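Long-range contacts in mitochondrial edited mRNA stability factor 1 (Trypanosoma brucei, PDB 6NL1), which probably processes the 5' ends of mitochondrial mRNAs in Trypanosoma brucei, acting as an RNA-binding enzyme of the Nudix family: residues T129-E134 with F184-L189; P137-R142 with G162-A167; V199-G204 with K251-R256; M219-N224 with P233-K238. All blocks are in the same frame, centred on the assembly; numbering follows the deposited sequence.

Interaction 1 (T129-E134 with F184-L189); sequences TGVHIE and FNCHKL
T129 and V131 close over C186, packing the turn that leads from helix 120-129 into strand 132-137 against helix 180-193, which covers the V131 and I133 face of a four-stranded antiparallel sheet; strand 132-137 is outermost there. Side-chain packing makes the link. T129 sends its methyl CG2 toward L189, the two side chains meeting tip to tip with CG2 3.6 Å from L189 CD1, while N185 CB touches the same methyl one turn earlier. V131 lies with its two methyls shared out over C186: CG1 comes to SG at 3.9 Å and CG2 to CB at 3.8 Å. I133 adds its end carbon CD1, 4.2 Å from C186 SG. That sulfur reaches V131 and I133 because it stands anti to the backbone N of C186 (chi1 -176°). L125, on helix 120-129, also touches I133, C186 and L189.

The polar bonds at T129 tie the turn to the helix before it. T129 OG1 is hydrogen-bonded to L125 O, and it accepts the N-H of V131 at 3.2 Å in an ST turn that spans G130, whose positive phi takes the chain out of the helix. OG1 still lies 3.6 Å from C186 CB.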
loop_
_atom_site.group_PDB
_atom_site.type_symbol
_atom_site.label_atom_id
_atom_site.label_comp_id
_atom_site.label_asym_id
_atom_site.label_seq_id
_atom_site.Cartn_x
_atom_site.Cartn_y
_atom_site.Cartn_z
ATOM N N THR A 129 -12.406 9.163 -14.205
ATOM C CA THR A 129 -12.330 10.060 -15.352
ATOM C C THR A 129 -12.011 9.367 -16.680
ATOM O O THR A 129 -12.137 9.976 -17.742
ATOM C CB THR A 129 -11.245 11.164 -15.134
ATOM O OG1 THR A 129 -9.939 10.564 -15.146
ATOM C CG2 THR A 129 -11.459 11.901 -13.809
ATOM N N GLY A 130 -11.566 8.117 -16.630
ATOM C CA GLY A 130 -11.128 7.432 -17.839
ATOM C C GLY A 130 -9.685 7.715 -18.230
ATOM O O GLY A 130 -9.143 7.087 -19.144
ATOM N N VAL A 131 -9.051 8.655 -17.539
ATOM C CA VAL A 131 -7.678 9.041 -17.870
ATOM C C VAL A 131 -6.647 8.014 -17.411
ATOM O O VAL A 131 -6.681 7.530 -16.280
ATOM C CB VAL A 131 -7.326 10.424 -17.269
ATOM C CG1 VAL A 131 -5.807 10.702 -17.356
ATOM C CG2 VAL A 131 -8.141 11.509 -17.970
ATOM N N HIS A 132 -5.733 7.672 -18.306
ATOM C CA HIS A 132 -4.653 6.767 -17.963
ATOM C C HIS A 132 -3.391 7.554 -17.583
ATOM O O HIS A 132 -2.963 8.453 -18.304
ATOM C CB HIS A 132 -4.362 5.820 -19.122
ATOM C CG HIS A 132 -3.232 4.875 -18.859
ATOM N ND1 HIS A 132 -3.386 3.723 -18.127
ATOM C CD2 HIS A 132 -1.931 4.909 -19.241
ATOM C CE1 HIS A 132 -2.229 3.090 -18.052
ATOM N NE2 HIS A 132 -1.332 3.787 -18.721
ATOM N N ILE A 133 -2.802 7.193 -16.448
ATOM C CA ILE A 133 -1.613 7.864 -15.920
ATOM C C ILE A 133 -0.360 6.985 -15.978
ATOM O O ILE A 133 -0.382 5.814 -15.600
ATOM C CB ILE A 133 -1.861 8.301 -14.466
ATOM C CG1 ILE A 133 -2.821 9.493 -14.443
ATOM C CG2 ILE A 133 -0.560 8.638 -13.767
ATOM C CD1 ILE A 133 -3.388 9.783 -13.072
ATOM N N GLU A 134 0.732 7.565 -16.454
ATOM C CA GLU A 134 2.013 6.875 -16.532
ATOM C C GLU A 134 3.079 7.787 -15.909
ATOM O O GLU A 134 3.038 8.998 -16.107
ATOM C CB GLU A 134 2.338 6.583 -18.007
ATOM C CG GLU A 134 3.228 5.387 -18.260
ATOM C CD GLU A 134 2.539 4.067 -17.984
ATOM O OE1 GLU A 134 1.563 3.740 -18.686
ATOM O OE2 GLU A 134 2.981 3.355 -17.061
ATOM N N PHE A 184 -9.343 17.363 -18.073
ATOM C CA PHE A 184 -9.792 18.489 -17.257
ATOM C C PHE A 184 -10.239 18.018 -15.873
ATOM O O PHE A 184 -9.879 18.612 -14.863
ATOM C CB PHE A 184 -10.941 19.237 -17.942
ATOM C CG PHE A 184 -11.510 20.355 -17.113
ATOM C CD1 PHE A 184 -10.983 21.634 -17.191
ATOM C CD2 PHE A 184 -12.562 20.121 -16.244
ATOM C CE1 PHE A 184 -11.499 22.660 -16.424
ATOM C CE2 PHE A 184 -13.081 21.140 -15.472
ATOM C CZ PHE A 184 -12.547 22.412 -15.560
ATOM N N ASN A 185 -11.022 16.945 -15.824
ATOM C CA ASN A 185 -11.536 16.450 -14.547
ATOM C C ASN A 185 -10.452 15.797 -13.702
ATOM O O ASN A 185 -10.368 16.012 -12.492
ATOM C CB ASN A 185 -12.713 15.490 -14.775
ATOM C CG ASN A 185 -13.965 16.214 -15.290
ATOM O OD1 ASN A 185 -14.215 17.362 -14.937
ATOM N ND2 ASN A 185 -14.739 15.544 -16.134
ATOM N N CYS A 186 -9.607 15.011 -14.360
ATOM C CA CYS A 186 -8.520 14.324 -13.687
ATOM C C CYS A 186 -7.544 15.341 -13.073
ATOM O O CYS A 186 -7.111 15.193 -11.936
ATOM C CB CYS A 186 -7.807 13.403 -14.678
ATOM S SG CYS A 186 -6.516 12.415 -13.950
ATOM N N HIS A 187 -7.216 16.375 -13.836
ATOM C CA HIS A 187 -6.399 17.486 -13.336
ATOM C C HIS A 187 -6.946 18.064 -12.021
ATOM O O HIS A 187 -6.198 18.292 -11.078
ATOM C CB HIS A 187 -6.320 18.585 -14.404
ATOM C CG HIS A 187 -5.777 19.885 -13.900
ATOM N ND1 HIS A 187 -4.427 20.110 -13.716
ATOM C CD2 HIS A 187 -6.397 21.034 -13.539
ATOM C CE1 HIS A 187 -4.243 21.337 -13.268
ATOM N NE2 HIS A 187 -5.424 21.920 -13.149
ATOM N N LYS A 188 -8.257 18.287 -11.963
ATOM C CA LYS A 188 -8.897 18.810 -10.756
ATOM C C LYS A 188 -8.737 17.852 -9.577
ATOM O O LYS A 188 -8.466 18.271 -8.452
ATOM C CB LYS A 188 -10.385 19.078 -11.013
ATOM C CG LYS A 188 -10.750 20.545 -11.104
ATOM C CD LYS A 188 -9.703 21.317 -11.901
ATOM C CE LYS A 188 -9.824 22.819 -11.670
ATOM N NZ LYS A 188 -8.500 23.508 -11.724
ATOM N N LEU A 189 -8.911 16.561 -9.843
ATOM C CA LEU A 189 -8.767 15.548 -8.807
ATOM C C LEU A 189 -7.330 15.453 -8.287
ATOM O O LEU A 189 -7.102 15.170 -7.113
ATOM C CB LEU A 189 -9.246 14.186 -9.320
ATOM C CG LEU A 189 -10.753 14.116 -9.577
ATOM C CD1 LEU A 189 -11.114 12.861 -10.360
ATOM C CD2 LEU A 189 -11.535 14.177 -8.266
#

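Interaction 2 (P137-R142 with G162-A167); sequences PTYPER and GAYETA
R142 lays its guanidinium over one face of the Y164 ring, the two planes only 25° apart and their centres separated by 3.8 Å. CZ sits off the middle of the ring, toward its rim, and NH1 comes down to 3.3 Å from Y164 CE1. The arginine chain runs across the tyrosine at about a right angle, and a bend at chi3 (56°) turns the flat group parallel enough to stack. Its edge is used as well: NE gives G162 O a hydrogen bond of 2.7 Å lying in both the guanidinium and the carbonyl planes, and NH2 adds a weak bond to the same oxygen. Stack and edge bonds together fix the rotation of this cation-pi pair, which fastens the two ends of the long surface loop between strands 132-137 and 171-178. Y139 also crosses Y164 at roughly a right angle, meeting its OH with the ring edge, CD2 to OH 3.7 Å. That hydroxyl is hydrogen-bonded to D171, at the start of strand 171-178, and a water that accepts from Y139 N donates to it. A second water donates to R142 O and accepts from Y164 N at 2.9 Å, joining the backbones beside the stack.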
loop_
_atom_site.group_PDB
_atom_site.type_symbol
_atom_site.label_atom_id
_atom_site.label_comp_id
_atom_site.label_asym_id
_atom_site.label_seq_id
_atom_site.Cartn_x
_atom_site.Cartn_y
_atom_site.Cartn_z
ATOM N N PRO A 137 10.922 8.329 -13.952
ATOM C CA PRO A 137 11.940 9.268 -13.479
ATOM C C PRO A 137 12.434 10.074 -14.674
ATOM O O PRO A 137 12.694 9.523 -15.735
ATOM C CB PRO A 137 13.052 8.351 -12.953
ATOM C CG PRO A 137 12.393 6.999 -12.760
ATOM C CD PRO A 137 11.358 6.930 -13.845
ATOM N N THR A 138 12.552 11.380 -14.502
ATOM C CA THR A 138 13.029 12.247 -15.568
ATOM C C THR A 138 14.525 12.067 -15.856
ATOM O O THR A 138 14.958 12.220 -16.985
ATOM C CB THR A 138 12.765 13.706 -15.196
ATOM O OG1 THR A 138 11.422 13.817 -14.705
ATOM C CG2 THR A 138 12.978 14.623 -16.408
ATOM N N TYR A 139 15.306 11.748 -14.828
ATOM C CA TYR A 139 16.758 11.576 -14.973
ATOM C C TYR A 139 17.194 10.286 -14.296
ATOM O O TYR A 139 17.856 10.325 -13.257
ATOM C CB TYR A 139 17.513 12.758 -14.346
ATOM C CG TYR A 139 17.035 14.100 -14.852
ATOM C CD1 TYR A 139 17.256 14.483 -16.171
ATOM C CD2 TYR A 139 16.360 14.982 -14.019
ATOM C CE1 TYR A 139 16.816 15.705 -16.646
ATOM C CE2 TYR A 139 15.915 16.217 -14.487
ATOM C CZ TYR A 139 16.147 16.565 -15.801
ATOM O OH TYR A 139 15.705 17.773 -16.275
ATOM N N PRO A 140 16.810 9.139 -14.874
ATOM C CA PRO A 140 16.993 7.810 -14.265
ATOM C C PRO A 140 18.443 7.471 -13.914
ATOM O O PRO A 140 18.685 6.724 -12.969
ATOM C CB PRO A 140 16.458 6.844 -15.347
ATOM C CG PRO A 140 16.432 7.666 -16.638
ATOM C CD PRO A 140 16.119 9.061 -16.176
ATOM N N GLU A 141 19.393 8.004 -14.665
ATOM C CA GLU A 141 20.799 7.713 -14.412
ATOM C C GLU A 141 21.185 8.190 -13.021
ATOM O O GLU A 141 22.070 7.630 -12.392
ATOM C CB GLU A 141 21.695 8.392 -15.454
ATOM C CG GLU A 141 21.365 8.027 -16.890
ATOM C CD GLU A 141 21.593 6.555 -17.183
ATOM O OE1 GLU A 141 22.682 6.039 -16.845
ATOM O OE2 GLU A 141 20.679 5.909 -17.741
ATOM N N ARG A 142 20.530 9.238 -12.545
ATOM C CA ARG A 142 20.842 9.749 -11.214
ATOM C C ARG A 142 20.502 8.723 -10.138
ATOM O O ARG A 142 21.074 8.740 -9.047
ATOM C CB ARG A 142 20.136 11.081 -10.957
ATOM C CG ARG A 142 20.604 12.207 -11.899
ATOM C CD ARG A 142 20.083 13.587 -11.468
ATOM N NE ARG A 142 20.468 13.910 -10.093
ATOM C CZ ARG A 142 19.992 14.940 -9.395
ATOM N NH1 ARG A 142 19.115 15.767 -9.939
ATOM N NH2 ARG A 142 20.393 15.142 -8.148
ATOM N N GLY A 162 24.379 14.124 -9.505
ATOM C CA GLY A 162 24.678 12.954 -8.708
ATOM C C GLY A 162 23.419 12.411 -8.061
ATOM O O GLY A 162 22.303 12.650 -8.534
ATOM N N ALA A 163 23.611 11.687 -6.965
ATOM C CA ALA A 163 22.528 11.099 -6.196
ATOM C C ALA A 163 21.526 12.156 -5.759
ATOM O O ALA A 163 21.890 13.307 -5.531
ATOM C CB ALA A 163 23.096 10.392 -4.981
ATOM N N TYR A 164 20.264 11.760 -5.644
ATOM C CA TYR A 164 19.261 12.596 -4.988
ATOM C C TYR A 164 19.426 12.455 -3.482
ATOM O O TYR A 164 19.777 11.387 -2.995
ATOM C CB TYR A 164 17.844 12.161 -5.379
ATOM C CG TYR A 164 17.422 12.551 -6.782
ATOM C CD1 TYR A 164 17.066 13.864 -7.087
ATOM C CD2 TYR A 164 17.354 11.601 -7.792
ATOM C CE1 TYR A 164 16.670 14.219 -8.371
ATOM C CE2 TYR A 164 16.959 11.947 -9.077
ATOM C CZ TYR A 164 16.617 13.250 -9.359
ATOM O OH TYR A 164 16.224 13.574 -10.632
ATOM N N GLU A 165 19.159 13.524 -2.745
ATOM C CA GLU A 165 19.254 13.483 -1.291
ATOM C C GLU A 165 18.220 12.527 -0.715
ATOM O O GLU A 165 18.541 11.703 0.137
ATOM C CB GLU A 165 19.025 14.875 -0.697
ATOM C CG GLU A 165 19.984 15.946 -1.188
ATOM C CD GLU A 165 21.214 16.071 -0.315
ATOM O OE1 GLU A 165 21.413 15.209 0.567
ATOM O OE2 GLU A 165 21.979 17.040 -0.510
ATOM N N THR A 166 16.973 12.656 -1.172
ATOM C CA THR A 166 15.873 11.828 -0.675
ATOM C C THR A 166 14.912 11.465 -1.808
ATOM O O THR A 166 14.894 12.117 -2.853
ATOM C CB THR A 166 15.036 12.559 0.411
ATOM O OG1 THR A 166 14.245 13.578 -0.208
ATOM C CG2 THR A 166 15.921 13.195 1.490
ATOM N N ALA A 167 14.097 10.435 -1.585
ATOM C CA ALA A 167 13.051 10.054 -2.536
ATOM C C ALA A 167 12.181 11.247 -2.937
ATOM O O ALA A 167 11.792 11.387 -4.102
ATOM C CB ALA A 167 12.183 8.961 -1.951
HETATM O O HOH W 1 14.625 11.542 -12.032
HETATM O O HOH W 2 19.843 8.996 -6.454
#

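Interaction 3 (V199-G204 with K251-R256); sequences VYVRLG and KEAAIR. With SO4 (sulfate ion), chain B.
V201 is the first residue of 199-204 to meet the helix: it sets CG2 against the backbone of A253 and A254, 3.8 Å from A254 CA. The torsion (chi1 -66°) tucks this methyl between the valine's own N and carbonyl carbon, while A253 CB and A254 CB also touch this side chain. Two alanines in succession let the helix lie close to the strand, the axes of the short segments passing 7.5 Å apart at a crossing angle of -62°. T257 of helix 250-262 also touches V201.

R202 points the other way, off the opposite face of the strand. Its NH1 gives the carbonyl O of V201 a hydrogen bond of 2.9 Å, with the donor well above the carbonyl plane, and the chain bend at chi2 (-63°) helps fold the guanidinium back over the strand. NE offers weak hydrogen bonds to two oxygens of a sulfate ion, the nearer being O1 at 3.1 Å, close to the guanidinium plane. The strand separates two environments of this Nudix fold: a helix-covered hydrophobic layer on the V201 and L203 side, and on the R202 side the pocket where R202 binds GDP in the GDP complex of this protein. In this apo model the sulfate, probably from the crystallisation liquor, sits there. Y292, another GDP-binding residue, is hydrogen-bonded to it through OH.

L203 returns to the helix. Its CD1 rests 3.5 Å from A254 O, CG faces A254 CB at 4.0 Å, and CD1 reaches I255 CG1 at 4.1 Å. L258 also packs on this leucine.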
loop_
_atom_site.group_PDB
_atom_site.type_symbol
_atom_site.label_atom_id
_atom_site.label_comp_id
_atom_site.label_asym_id
_atom_site.label_seq_id
_atom_site.Cartn_x
_atom_site.Cartn_y
_atom_site.Cartn_z
ATOM N N VAL A 199 -2.294 7.725 1.915
ATOM C CA VAL A 199 -1.326 6.856 2.570
ATOM C C VAL A 199 -1.857 5.434 2.621
ATOM O O VAL A 199 -3.031 5.195 2.374
ATOM C CB VAL A 199 -1.073 7.317 4.028
ATOM C CG1 VAL A 199 -0.412 8.703 4.062
ATOM C CG2 VAL A 199 -2.392 7.321 4.807
ATOM N N TYR A 200 -0.974 4.496 2.930
ATOM C CA TYR A 200 -1.393 3.170 3.349
ATOM C C TYR A 200 -1.858 3.278 4.798
ATOM O O TYR A 200 -1.381 4.128 5.556
ATOM C CB TYR A 200 -0.215 2.198 3.272
ATOM C CG TYR A 200 0.118 1.697 1.876
ATOM C CD1 TYR A 200 1.267 0.945 1.645
ATOM C CD2 TYR A 200 -0.731 1.940 0.802
ATOM C CE1 TYR A 200 1.574 0.458 0.381
ATOM C CE2 TYR A 200 -0.438 1.459 -0.474
ATOM C CZ TYR A 200 0.714 0.717 -0.676
ATOM O OH TYR A 200 1.024 0.244 -1.931
ATOM N N VAL A 201 -2.790 2.422 5.186
ATOM C CA VAL A 201 -3.237 2.369 6.567
ATOM C C VAL A 201 -3.168 0.945 7.073
ATOM O O VAL A 201 -3.380 -0.007 6.314
ATOM C CB VAL A 201 -4.691 2.901 6.745
ATOM C CG1 VAL A 201 -4.739 4.382 6.443
ATOM C CG2 VAL A 201 -5.699 2.102 5.868
ATOM N N ARG A 202 -2.851 0.804 8.353
ATOM C CA ARG A 202 -2.846 -0.496 8.996
ATOM C C ARG A 202 -3.633 -0.344 10.294
ATOM O O ARG A 202 -3.353 0.536 11.100
ATOM C CB ARG A 202 -1.415 -0.970 9.267
ATOM C CG ARG A 202 -0.580 -1.253 8.022
ATOM C CD ARG A 202 -1.171 -2.407 7.182
ATOM N NE ARG A 202 -0.325 -2.690 6.019
ATOM C CZ ARG A 202 -0.502 -2.162 4.808
ATOM N NH1 ARG A 202 -1.499 -1.313 4.577
ATOM N NH2 ARG A 202 0.318 -2.484 3.819
ATOM N N LEU A 203 -4.655 -1.169 10.465
ATOM C CA LEU A 203 -5.422 -1.163 11.697
ATOM C C LEU A 203 -5.012 -2.399 12.471
ATOM O O LEU A 203 -5.483 -3.498 12.193
ATOM C CB LEU A 203 -6.938 -1.155 11.428
ATOM C CG LEU A 203 -7.783 -0.421 12.481
ATOM C CD1 LEU A 203 -9.284 -0.439 12.148
ATOM C CD2 LEU A 203 -7.538 -0.991 13.871
ATOM N N GLY A 204 -4.108 -2.209 13.426
ATOM C CA GLY A 204 -3.635 -3.290 14.263
ATOM C C GLY A 204 -4.680 -3.741 15.274
ATOM O O GLY A 204 -4.798 -3.195 16.378
ATOM N N LYS A 251 -8.776 7.270 9.542
ATOM C CA LYS A 251 -9.422 6.271 10.386
ATOM C C LYS A 251 -10.540 5.553 9.631
ATOM O O LYS A 251 -10.682 4.332 9.707
ATOM C CB LYS A 251 -9.957 6.907 11.668
ATOM C CG LYS A 251 -10.433 5.880 12.685
ATOM C CD LYS A 251 -11.151 6.540 13.852
ATOM C CE LYS A 251 -10.171 7.079 14.874
ATOM N NZ LYS A 251 -10.900 7.461 16.123
ATOM N N GLU A 252 -11.326 6.327 8.892
ATOM C CA GLU A 252 -12.384 5.786 8.047
ATOM C C GLU A 252 -11.808 4.708 7.119
ATOM O O GLU A 252 -12.390 3.638 6.953
ATOM C CB GLU A 252 -13.001 6.932 7.234
ATOM C CG GLU A 252 -14.151 6.568 6.327
ATOM C CD GLU A 252 -14.637 7.762 5.495
ATOM O OE1 GLU A 252 -14.061 8.880 5.618
ATOM O OE2 GLU A 252 -15.596 7.577 4.710
ATOM N N ALA A 253 -10.657 4.993 6.517
ATOM C CA ALA A 253 -10.012 4.037 5.620
ATOM C C ALA A 253 -9.519 2.805 6.389
ATOM O O ALA A 253 -9.666 1.673 5.921
ATOM C CB ALA A 253 -8.862 4.702 4.865
ATOM N N ALA A 254 -8.939 3.021 7.571
ATOM C CA ALA A 254 -8.484 1.898 8.394
ATOM C C ALA A 254 -9.652 0.974 8.731
ATOM O O ALA A 254 -9.548 -0.244 8.631
ATOM C CB ALA A 254 -7.810 2.391 9.675
ATOM N N ILE A 255 -10.767 1.568 9.136
ATOM C CA ILE A 255 -11.929 0.789 9.544
ATOM C C ILE A 255 -12.545 0.036 8.364
ATOM O O ILE A 255 -12.878 -1.142 8.479
ATOM C CB ILE A 255 -12.979 1.678 10.248
ATOM C CG1 ILE A 255 -12.416 2.199 11.580
ATOM C CG2 ILE A 255 -14.281 0.910 10.472
ATOM C CD1 ILE A 255 -13.293 3.243 12.259
ATOM N N ARG A 256 -12.675 0.715 7.227
ATOM C CA ARG A 256 -13.247 0.104 6.030
ATOM C C ARG A 256 -12.390 -1.062 5.544
ATOM O O ARG A 256 -12.901 -2.137 5.233
ATOM C CB ARG A 256 -13.382 1.145 4.907
ATOM C CG ARG A 256 -13.797 0.552 3.541
ATOM C CD ARG A 256 -13.842 1.625 2.430
ATOM N NE ARG A 256 -12.556 2.310 2.271
ATOM C CZ ARG A 256 -11.535 1.839 1.557
ATOM N NH1 ARG A 256 -11.634 0.681 0.911
ATOM N NH2 ARG A 256 -10.409 2.529 1.481
HETATM S S SO4 B . 2.602 -3.880 8.253
HETATM O O1 SO4 B . 1.283 -4.465 8.062
HETATM O O2 SO4 B . 2.967 -3.210 7.006
HETATM O O3 SO4 B . 2.627 -2.931 9.359
HETATM O O4 SO4 B . 3.564 -4.937 8.558
#

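Interaction 4 (M219-N224 with P233-K238); sequences MLRRIN and PPISLK
P233 O takes a hydrogen bond of 2.7 Å from N224 ND2, and next along the chain P234 O receives the backbone N-H of N224 at 2.9 Å, so N224 clasps the start of this segment with main chain and side chain. I235 lays CG2 against R221, 3.7 Å from its CB; a water bridges I235 O and R221 NE, while the guanidinium pairs with D330 and sits on W333 as a cation-pi partner. S236 bonds R222 through both backbone directions. Its OG accepts N224 ND2 at 2.8 Å, nearly in the amide plane, plus a weak bond from R222 NH2; R222 NE in turn donates to N224 OD1, so the three side chains hold one another. L237 packs CD1 against M219 CE on the R221 side of the sheet. K238 N donates to L220 O and L220 N to K238 O, each at 2.9 Å. The lysine runs CD over one face of the R222 guanidinium before its NZ reaches E261 and G241. The strands, 161° apart in direction, form a regular antiparallel beta hairpin of the Nudix domain, with K238 beside R202 and the bound sulfate, which probably marks part of the GDP site.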
loop_
_atom_site.group_PDB
_atom_site.type_symbol
_atom_site.label_atom_id
_atom_site.label_comp_id
_atom_site.label_asym_id
_atom_site.label_seq_id
_atom_site.Cartn_x
_atom_site.Cartn_y
_atom_site.Cartn_z
ATOM N N MET A 219 -2.937 -11.133 11.923
ATOM C CA MET A 219 -2.141 -10.966 10.716
ATOM C C MET A 219 -2.652 -11.796 9.532
ATOM O O MET A 219 -3.276 -12.838 9.721
ATOM C CB MET A 219 -0.684 -11.318 11.015
ATOM C CG MET A 219 -0.121 -10.499 12.176
ATOM S SD MET A 219 1.662 -10.416 12.153
ATOM C CE MET A 219 2.076 -12.118 11.854
ATOM N N LEU A 220 -2.378 -11.314 8.319
ATOM C CA LEU A 220 -2.722 -12.018 7.087
ATOM C C LEU A 220 -1.476 -12.105 6.223
ATOM O O LEU A 220 -0.498 -11.403 6.464
ATOM C CB LEU A 220 -3.775 -11.249 6.279
ATOM C CG LEU A 220 -5.149 -10.931 6.863
ATOM C CD1 LEU A 220 -5.152 -9.527 7.436
ATOM C CD2 LEU A 220 -6.227 -11.072 5.778
ATOM N N ARG A 221 -1.526 -12.949 5.198
ATOM C CA ARG A 221 -0.450 -13.011 4.218
ATOM C C ARG A 221 -1.016 -12.774 2.826
ATOM O O ARG A 221 -1.753 -13.598 2.297
ATOM C CB ARG A 221 0.271 -14.355 4.304
ATOM C CG ARG A 221 0.973 -14.565 5.660
ATOM C CD ARG A 221 1.782 -15.845 5.682
ATOM N NE ARG A 221 2.995 -15.749 4.870
ATOM C CZ ARG A 221 3.717 -16.810 4.520
ATOM N NH1 ARG A 221 3.344 -18.023 4.917
ATOM N NH2 ARG A 221 4.805 -16.667 3.785
ATOM N N ARG A 222 -0.683 -11.626 2.252
ATOM C CA ARG A 222 -1.211 -11.235 0.961
ATOM C C ARG A 222 -0.282 -11.704 -0.151
ATOM O O ARG A 222 0.929 -11.478 -0.107
ATOM C CB ARG A 222 -1.371 -9.714 0.898
ATOM C CG ARG A 222 -2.038 -9.185 -0.384
ATOM C CD ARG A 222 -1.882 -7.668 -0.469
ATOM N NE ARG A 222 -0.466 -7.294 -0.485
ATOM C CZ ARG A 222 0.032 -6.166 0.019
ATOM N NH1 ARG A 222 -0.763 -5.268 0.596
ATOM N NH2 ARG A 222 1.338 -5.937 -0.048
ATOM N N ILE A 223 -0.858 -12.345 -1.154
ATOM C CA ILE A 223 -0.101 -12.807 -2.306
ATOM C C ILE A 223 -0.038 -11.653 -3.286
ATOM O O ILE A 223 -1.063 -11.125 -3.696
ATOM C CB ILE A 223 -0.784 -14.021 -2.946
ATOM C CG1 ILE A 223 -0.928 -15.137 -1.903
ATOM C CG2 ILE A 223 -0.022 -14.491 -4.215
ATOM C CD1 ILE A 223 -1.819 -16.307 -2.355
ATOM N N ASN A 224 1.171 -11.239 -3.636
ATOM C CA ASN A 224 1.337 -10.071 -4.488
ATOM C C ASN A 224 1.416 -10.447 -5.972
ATOM O O ASN A 224 1.713 -11.584 -6.312
ATOM C CB ASN A 224 2.549 -9.265 -4.021
ATOM C CG ASN A 224 2.391 -8.769 -2.588
ATOM O OD1 ASN A 224 1.416 -8.094 -2.274
ATOM N ND2 ASN A 224 3.338 -9.123 -1.706
ATOM N N PRO A 233 7.794 -8.074 -1.682
ATOM C CA PRO A 233 8.082 -9.510 -1.793
ATOM C C PRO A 233 6.900 -10.265 -2.415
ATOM O O PRO A 233 5.836 -9.675 -2.617
ATOM C CB PRO A 233 8.278 -9.928 -0.334
ATOM C CG PRO A 233 7.355 -9.004 0.424
ATOM C CD PRO A 233 7.442 -7.678 -0.305
ATOM N N PRO A 234 7.090 -11.554 -2.730
ATOM C CA PRO A 234 6.003 -12.369 -3.285
ATOM C C PRO A 234 4.774 -12.462 -2.364
ATOM O O PRO A 234 3.641 -12.459 -2.857
ATOM C CB PRO A 234 6.643 -13.752 -3.442
ATOM C CG PRO A 234 8.097 -13.487 -3.554
ATOM C CD PRO A 234 8.363 -12.299 -2.665
ATOM N N ILE A 235 4.999 -12.550 -1.054
ATOM C CA ILE A 235 3.910 -12.695 -0.079
ATOM C C ILE A 235 4.150 -11.756 1.098
ATOM O O ILE A 235 5.158 -11.870 1.770
ATOM C CB ILE A 235 3.804 -14.148 0.450
ATOM C CG1 ILE A 235 3.727 -15.134 -0.716
ATOM C CG2 ILE A 235 2.588 -14.318 1.390
ATOM C CD1 ILE A 235 3.629 -16.601 -0.288
ATOM N N SER A 236 3.227 -10.827 1.334
ATOM C CA SER A 236 3.380 -9.856 2.426
ATOM C C SER A 236 2.655 -10.317 3.689
ATOM O O SER A 236 1.433 -10.485 3.681
ATOM C CB SER A 236 2.817 -8.483 2.015
ATOM O OG SER A 236 3.417 -7.988 0.826
ATOM N N LEU A 237 3.408 -10.523 4.764
ATOM C CA LEU A 237 2.828 -10.735 6.084
ATOM C C LEU A 237 2.459 -9.359 6.613
ATOM O O LEU A 237 3.307 -8.482 6.679
ATOM C CB LEU A 237 3.844 -11.399 7.019
ATOM C CG LEU A 237 3.445 -11.556 8.489
ATOM C CD1 LEU A 237 2.346 -12.602 8.632
ATOM C CD2 LEU A 237 4.670 -11.938 9.338
ATOM N N LYS A 238 1.198 -9.155 6.974
ATOM C CA LYS A 238 0.746 -7.808 7.283
ATOM C C LYS A 238 -0.327 -7.777 8.362
ATOM O O LYS A 238 -1.070 -8.731 8.535
ATOM C CB LYS A 238 0.210 -7.136 6.008
ATOM C CG LYS A 238 -1.016 -7.852 5.403
ATOM C CD LYS A 238 -1.398 -7.331 4.000
ATOM C CE LYS A 238 -1.739 -5.839 3.962
ATOM N NZ LYS A 238 -2.884 -5.467 4.861
HETATM O O HOH W 3 4.845 -13.671 4.039
HETATM O O HOH W 4 3.447 -13.761 -5.747
#

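Overall arrangement
From the N terminus, interaction 1 opens at the end of helix 120-129 and closes on helix 180-193, packing that helix against the four-stranded antiparallel sheet. Within this span, interaction 2 gathers the loop that leaves strand 132-137 and returns to strand 171-178; the two centres lie about 26 Å apart. The chain then passes from helix 180-193 into strand 200-207, where interaction 3 opens in the second, mixed sheet. It closes on helix 250-262, and the hairpin of interaction 4 falls wholly inside its loop. No loops cross. Strands 200-207 and 216-223 are sheet neighbours, and interactions 3 and 4 touch where R202 packs on K238, beside the pocket.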